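Local structure of single domain haemoglobin (Campylobacter jejuni, 2WY4) at residues Q5-I8 against I9-V13; V80-T83 against H84-G88. The protein binds haem and, through its iron, small ligands such as cyanide and probably oxygen, and may take part in nitric oxide dioxygenation. All blocks are in the same frame, centred on the assembly; numbering follows the deposited sequence.

Near the N terminus the chain enters helix 4-34, and interaction 1 lies within its first turns, where Gln5-Ile8 meets Ile9-Val13. Interaction 2 comes much later, where Val80-Thr83 meets His84-Gly88 at the end of helix 74-86. Neither closes a long loop, since each joins consecutive residues of a single helix. The two follow in series, neither nesting nor crossing, with centres about 28 Å apart on opposite sides of the chain's centre. Helix 113-139 is common to both: the first packs its residues on Val121, Ala118 and Trp119, the second on Tyr130, Ile133, Glu134 and Tyr138. Of the two, interaction 2 holds the haem iron.

Interaction 1 of 2, residues Q5-I8 against I9-V13; sequences QIQI and IKDCV
Gln7 and Asp11 pair their side chains one helical turn apart, an i to i+4 side-chain hydrogen bond on the outer surface of the globin's N-terminal helix 4-34. Followed outward from CB, the Gln7 chain first sets CG anti to the backbone N (chi1 -175°), and there CG lies 3.7 Å from Asp11 OD1. A bend at chi2 then turns the amide, carrying CD past the same oxygen. At the tip, Gln7 NE2 donates a hydrogen bond of 2.9 Å to Asp11 OD1 while resting 3.8 Å from Lys10 CB. It meets OD1 from above the carboxylate plane, and the amide and carboxylate planes are 33° apart. In addition, Asp11 N donates to Gln7 O at 2.8 Å, so that the pair is joined through backbone and side chains alike. The preceding turn is held by bonds from Ile9 N to Gln5 O and from Lys10 N to Ile6 O. Ile8 and Ile9 are set against helix 113-139, on Ala118 and Trp119. Lys10 reaches away with NZ to the carbonyl of Ala64, while its CG stays 3.4 Å from Ile6 O.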
loop_
_atom_site.group_PDB
_atom_site.type_symbol
_atom_site.label_atom_id
_atom_site.label_comp_id
_atom_site.label_asym_id
_atom_site.label_seq_id
_atom_site.Cartn_x
_atom_site.Cartn_y
_atom_site.Cartn_z
ATOM N N GLN A 5 -4.082 0.119 18.603
ATOM C CA GLN A 5 -3.525 0.081 17.244
ATOM C C GLN A 5 -4.598 0.199 16.160
ATOM O O GLN A 5 -4.386 0.869 15.160
ATOM C CB GLN A 5 -2.739 -1.193 16.984
ATOM C CG GLN A 5 -1.340 -1.138 17.497
ATOM C CD GLN A 5 -0.404 -2.115 16.856
ATOM O OE1 GLN A 5 -0.824 -3.010 16.115
ATOM N NE2 GLN A 5 0.894 -1.944 17.132
ATOM N N ILE A 6 -5.728 -0.463 16.359
ATOM C CA ILE A 6 -6.832 -0.350 15.403
ATOM C C ILE A 6 -7.274 1.099 15.306
ATOM O O ILE A 6 -7.473 1.622 14.220
ATOM C CB ILE A 6 -8.016 -1.257 15.828
ATOM C CG1 ILE A 6 -7.655 -2.724 15.639
ATOM C CG2 ILE A 6 -9.276 -0.929 15.031
ATOM C CD1 ILE A 6 -8.598 -3.689 16.317
ATOM N N GLN A 7 -7.446 1.740 16.452
ATOM C CA GLN A 7 -7.909 3.111 16.458
ATOM C C GLN A 7 -6.912 4.051 15.795
ATOM O O GLN A 7 -7.307 4.984 15.103
ATOM C CB GLN A 7 -8.277 3.582 17.858
ATOM C CG GLN A 7 -8.873 4.986 17.861
ATOM C CD GLN A 7 -10.226 4.991 17.232
ATOM O OE1 GLN A 7 -11.132 4.299 17.703
ATOM N NE2 GLN A 7 -10.383 5.754 16.163
ATOM N N ILE A 8 -5.617 3.831 15.994
ATOM C CA ILE A 8 -4.614 4.645 15.338
ATOM C C ILE A 8 -4.776 4.527 13.827
ATOM O O ILE A 8 -4.744 5.536 13.120
ATOM C CB ILE A 8 -3.210 4.207 15.751
ATOM C CG1 ILE A 8 -2.899 4.784 17.124
ATOM C CG2 ILE A 8 -2.163 4.735 14.774
ATOM C CD1 ILE A 8 -1.583 4.224 17.783
ATOM N N ILE A 9 -4.937 3.308 13.316
ATOM C CA ILE A 9 -5.131 3.159 11.880
ATOM C C ILE A 9 -6.388 3.894 11.426
ATOM O O ILE A 9 -6.344 4.610 10.429
ATOM C CB ILE A 9 -5.123 1.666 11.476
ATOM C CG1 ILE A 9 -3.750 1.037 11.741
ATOM C CG2 ILE A 9 -5.534 1.487 9.996
ATOM C CD1 ILE A 9 -2.591 1.722 11.126
ATOM N N LYS A 10 -7.498 3.765 12.144
ATOM C CA LYS A 10 -8.715 4.520 11.788
ATOM C C LYS A 10 -8.470 6.023 11.826
ATOM O O LYS A 10 -8.981 6.757 10.965
ATOM C CB LYS A 10 -9.880 4.169 12.719
ATOM C CG LYS A 10 -10.300 2.723 12.678
ATOM C CD LYS A 10 -10.636 2.255 11.290
ATOM C CE LYS A 10 -11.324 0.896 11.328
ATOM N NZ LYS A 10 -11.523 0.360 9.966
ATOM N N ASP A 11 -7.707 6.505 12.796
ATOM C CA ASP A 11 -7.422 7.920 12.945
ATOM C C ASP A 11 -6.676 8.438 11.734
ATOM O O ASP A 11 -6.704 9.615 11.430
ATOM C CB ASP A 11 -6.536 8.182 14.181
ATOM C CG ASP A 11 -7.245 7.983 15.510
ATOM O OD1 ASP A 11 -8.483 7.910 15.594
ATOM O OD2 ASP A 11 -6.571 7.925 16.550
ATOM N N CYS A 12 -5.980 7.547 11.056
ATOM C CA CYS A 12 -5.203 7.919 9.885
ATOM C C CYS A 12 -6.026 7.998 8.613
ATOM O O CYS A 12 -5.555 8.575 7.627
ATOM C CB CYS A 12 -4.012 6.978 9.701
ATOM S SG CYS A 12 -2.738 7.227 10.974
ATOM N N VAL A 13 -7.244 7.443 8.613
ATOM C CA VAL A 13 -8.118 7.569 7.440
ATOM C C VAL A 13 -8.263 9.035 6.950
ATOM O O VAL A 13 -8.008 9.333 5.796
ATOM C CB VAL A 13 -9.455 6.856 7.633
ATOM C CG1 VAL A 13 -10.426 7.213 6.498
ATOM C CG2 VAL A 13 -9.247 5.368 7.661
#

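Interaction 2 of 2, residues V80-T83 against H84-G88; sequences VAIT and HVNLG. With HEM (protoporphyrin IX containing Fe), chain B.
Val80 lays a methyl over the imidazole of His84, the proximal histidine of this globin, in the last turns of helix 74-86. Metal coordination comes first: His84 NE2 binds the haem iron at 2.1 Å. The ring stands with its edge to the porphyrin, and ND1 is hydrogen-bonded to Glu134 OE2, a second-shell contact that would be expected to limit the rotation of the imidazole.

Among the apolar contacts, Val80 CG1 makes a CH-pi interaction 3.9 Å from the His84 ring centroid, only 18° off the normal, while also lying 3.7 Å from haem C4A, so this methyl touches both imidazole and porphyrin. Leu87 CD1 reaches haem CAD at 3.5 Å, and Thr83 CG2 approaches the same haem carbon.

One polar contact ties the helix to a propionate. With OG1 beside its own backbone N (chi1 -68°), Thr83 donates from OG1 to haem O2A at 2.7 Å.

The backbone bonds are those of a closing helix. His84 N donates to Val80 O at 3.1 Å, and Val85, Asn86 and Leu87 continue the series to Ala81, Ile82 and Thr83. Gly88, with positive phi, ends it in a Schellman motif, its N bonded to Val85 O at 3.1 Å.

Behind the haem-facing residues, helix 113-139 receives the other side of this helix: Ala81 rests on Ile133 and Glu134, Val85 on Tyr138, and Val80 also touches Tyr130.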
loop_
_atom_site.group_PDB
_atom_site.type_symbol
_atom_site.label_atom_id
_atom_site.label_comp_id
_atom_site.label_asym_id
_atom_site.label_seq_id
_atom_site.Cartn_x
_atom_site.Cartn_y
_atom_site.Cartn_z
ATOM N N VAL A 80 -7.468 -5.894 -7.949
ATOM C CA VAL A 80 -6.105 -5.389 -7.995
ATOM C C VAL A 80 -5.141 -6.560 -8.271
ATOM O O VAL A 80 -4.203 -6.418 -9.032
ATOM C CB VAL A 80 -5.679 -4.727 -6.684
ATOM C CG1 VAL A 80 -4.239 -4.287 -6.779
ATOM C CG2 VAL A 80 -6.594 -3.532 -6.357
ATOM N N ALA A 81 -5.428 -7.729 -7.695
ATOM C CA ALA A 81 -4.587 -8.908 -7.891
ATOM C C ALA A 81 -4.375 -9.235 -9.363
ATOM O O ALA A 81 -3.335 -9.804 -9.723
ATOM C CB ALA A 81 -5.223 -10.042 -7.227
ATOM N N ILE A 82 -5.355 -8.937 -10.221
ATOM C CA ILE A 82 -5.205 -9.250 -11.622
ATOM C C ILE A 82 -4.075 -8.423 -12.214
ATOM O O ILE A 82 -3.235 -8.913 -12.978
ATOM C CB ILE A 82 -6.500 -8.954 -12.362
ATOM C CG1 ILE A 82 -7.610 -9.898 -11.889
ATOM C CG2 ILE A 82 -6.318 -9.062 -13.875
ATOM C CD1 ILE A 82 -8.990 -9.408 -12.329
ATOM N N THR A 83 -4.025 -7.158 -11.841
ATOM C CA THR A 83 -2.957 -6.298 -12.337
ATOM C C THR A 83 -1.606 -6.776 -11.837
ATOM O O THR A 83 -0.653 -6.947 -12.601
ATOM C CB THR A 83 -3.192 -4.874 -11.840
ATOM O OG1 THR A 83 -4.358 -4.364 -12.487
ATOM C CG2 THR A 83 -2.036 -3.951 -12.203
ATOM N N HIS A 84 -1.543 -7.037 -10.546
ATOM C CA HIS A 84 -0.296 -7.470 -9.934
ATOM C C HIS A 84 0.230 -8.777 -10.542
ATOM O O HIS A 84 1.402 -8.863 -10.902
ATOM C CB HIS A 84 -0.528 -7.654 -8.447
ATOM C CG HIS A 84 -0.548 -6.376 -7.659
ATOM N ND1 HIS A 84 -0.894 -6.336 -6.321
ATOM C CD2 HIS A 84 -0.250 -5.103 -8.008
ATOM C CE1 HIS A 84 -0.771 -5.094 -5.876
ATOM N NE2 HIS A 84 -0.403 -4.325 -6.889
ATOM N N VAL A 85 -0.628 -9.794 -10.623
ATOM C CA VAL A 85 -0.179 -11.061 -11.201
ATOM C C VAL A 85 0.230 -10.881 -12.666
ATOM O O VAL A 85 1.283 -11.383 -13.088
ATOM C CB VAL A 85 -1.227 -12.154 -10.995
ATOM C CG1 VAL A 85 -0.893 -13.381 -11.830
ATOM C CG2 VAL A 85 -1.291 -12.499 -9.486
ATOM N N ASN A 86 -0.574 -10.159 -13.453
ATOM C CA ASN A 86 -0.205 -9.929 -14.838
ATOM C C ASN A 86 1.151 -9.221 -15.018
ATOM O O ASN A 86 1.856 -9.432 -16.017
ATOM C CB ASN A 86 -1.302 -9.137 -15.510
ATOM C CG ASN A 86 -2.385 -10.020 -16.008
ATOM O OD1 ASN A 86 -2.128 -11.159 -16.357
ATOM N ND2 ASN A 86 -3.594 -9.496 -16.075
ATOM N N LEU A 87 1.529 -8.384 -14.060
ATOM C CA LEU A 87 2.795 -7.661 -14.158
ATOM C C LEU A 87 3.965 -8.325 -13.431
ATOM O O LEU A 87 5.068 -7.798 -13.416
ATOM C CB LEU A 87 2.604 -6.233 -13.650
ATOM C CG LEU A 87 1.824 -5.372 -14.661
ATOM C CD1 LEU A 87 1.458 -4.025 -14.093
ATOM C CD2 LEU A 87 2.619 -5.215 -15.980
ATOM N N GLY A 88 3.724 -9.500 -12.873
ATOM C CA GLY A 88 4.773 -10.270 -12.214
ATOM C C GLY A 88 5.152 -9.797 -10.839
ATOM O O GLY A 88 6.300 -9.983 -10.427
HETATM C CHA HEM B . -1.109 -1.367 -9.428
HETATM C CHB HEM B . -2.322 -1.350 -4.774
HETATM C CHC HEM B . 1.741 -3.729 -3.746
HETATM C CHD HEM B . 3.235 -3.151 -8.328
HETATM C C1A HEM B . -1.825 -1.227 -8.299
HETATM C C2A HEM B . -3.128 -0.648 -8.172
HETATM C C3A HEM B . -3.479 -0.619 -6.873
HETATM C C4A HEM B . -2.359 -1.192 -6.150
HETATM C CMA HEM B . -4.801 -0.103 -6.286
HETATM C CAA HEM B . -3.983 -0.156 -9.366
HETATM C CBA HEM B . -4.369 -1.307 -10.297
HETATM C CGA HEM B . -5.694 -1.962 -10.076
HETATM O O1A HEM B . -6.560 -1.393 -9.361
HETATM O O2A HEM B . -5.904 -3.066 -10.693
HETATM C C1B HEM B . -1.308 -1.966 -4.090
HETATM C C2B HEM B . -1.290 -2.203 -2.691
HETATM C C3B HEM B . -0.159 -2.870 -2.406
HETATM C C4B HEM B . 0.559 -3.069 -3.615
HETATM C CMB HEM B . -2.338 -1.696 -1.709
HETATM C CAB HEM B . 0.391 -3.335 -1.051
HETATM C CBB HEM B . -0.376 -3.915 -0.146
HETATM C C1C HEM B . 2.501 -3.845 -4.886
HETATM C C2C HEM B . 3.749 -4.500 -5.063
HETATM C C3C HEM B . 4.134 -4.306 -6.307
HETATM C C4C HEM B . 3.165 -3.486 -6.988
HETATM C CMC HEM B . 4.451 -5.340 -3.984
HETATM C CAC HEM B . 5.414 -4.833 -6.933
HETATM C CBC HEM B . 6.304 -3.963 -7.428
HETATM C C1D HEM B . 2.168 -2.619 -9.025
HETATM C C2D HEM B . 2.240 -2.319 -10.404
HETATM C C3D HEM B . 0.913 -1.771 -10.790
HETATM C C4D HEM B . 0.156 -1.808 -9.583
HETATM C CMD HEM B . 3.432 -2.537 -11.309
HETATM C CAD HEM B . 0.455 -1.258 -12.144
HETATM C CBD HEM B . 0.420 0.267 -12.093
HETATM C CGD HEM B . 0.295 0.922 -13.435
HETATM O O1D HEM B . 1.044 1.877 -13.672
HETATM O O2D HEM B . -0.584 0.477 -14.222
HETATM N NA HEM B . -1.350 -1.553 -7.046
HETATM N NB HEM B . -0.178 -2.516 -4.640
HETATM N NC HEM B . 2.159 -3.231 -6.082
HETATM N ND HEM B . 0.922 -2.298 -8.539
HETATM FE FE HEM B . 0.374 -2.410 -6.584
#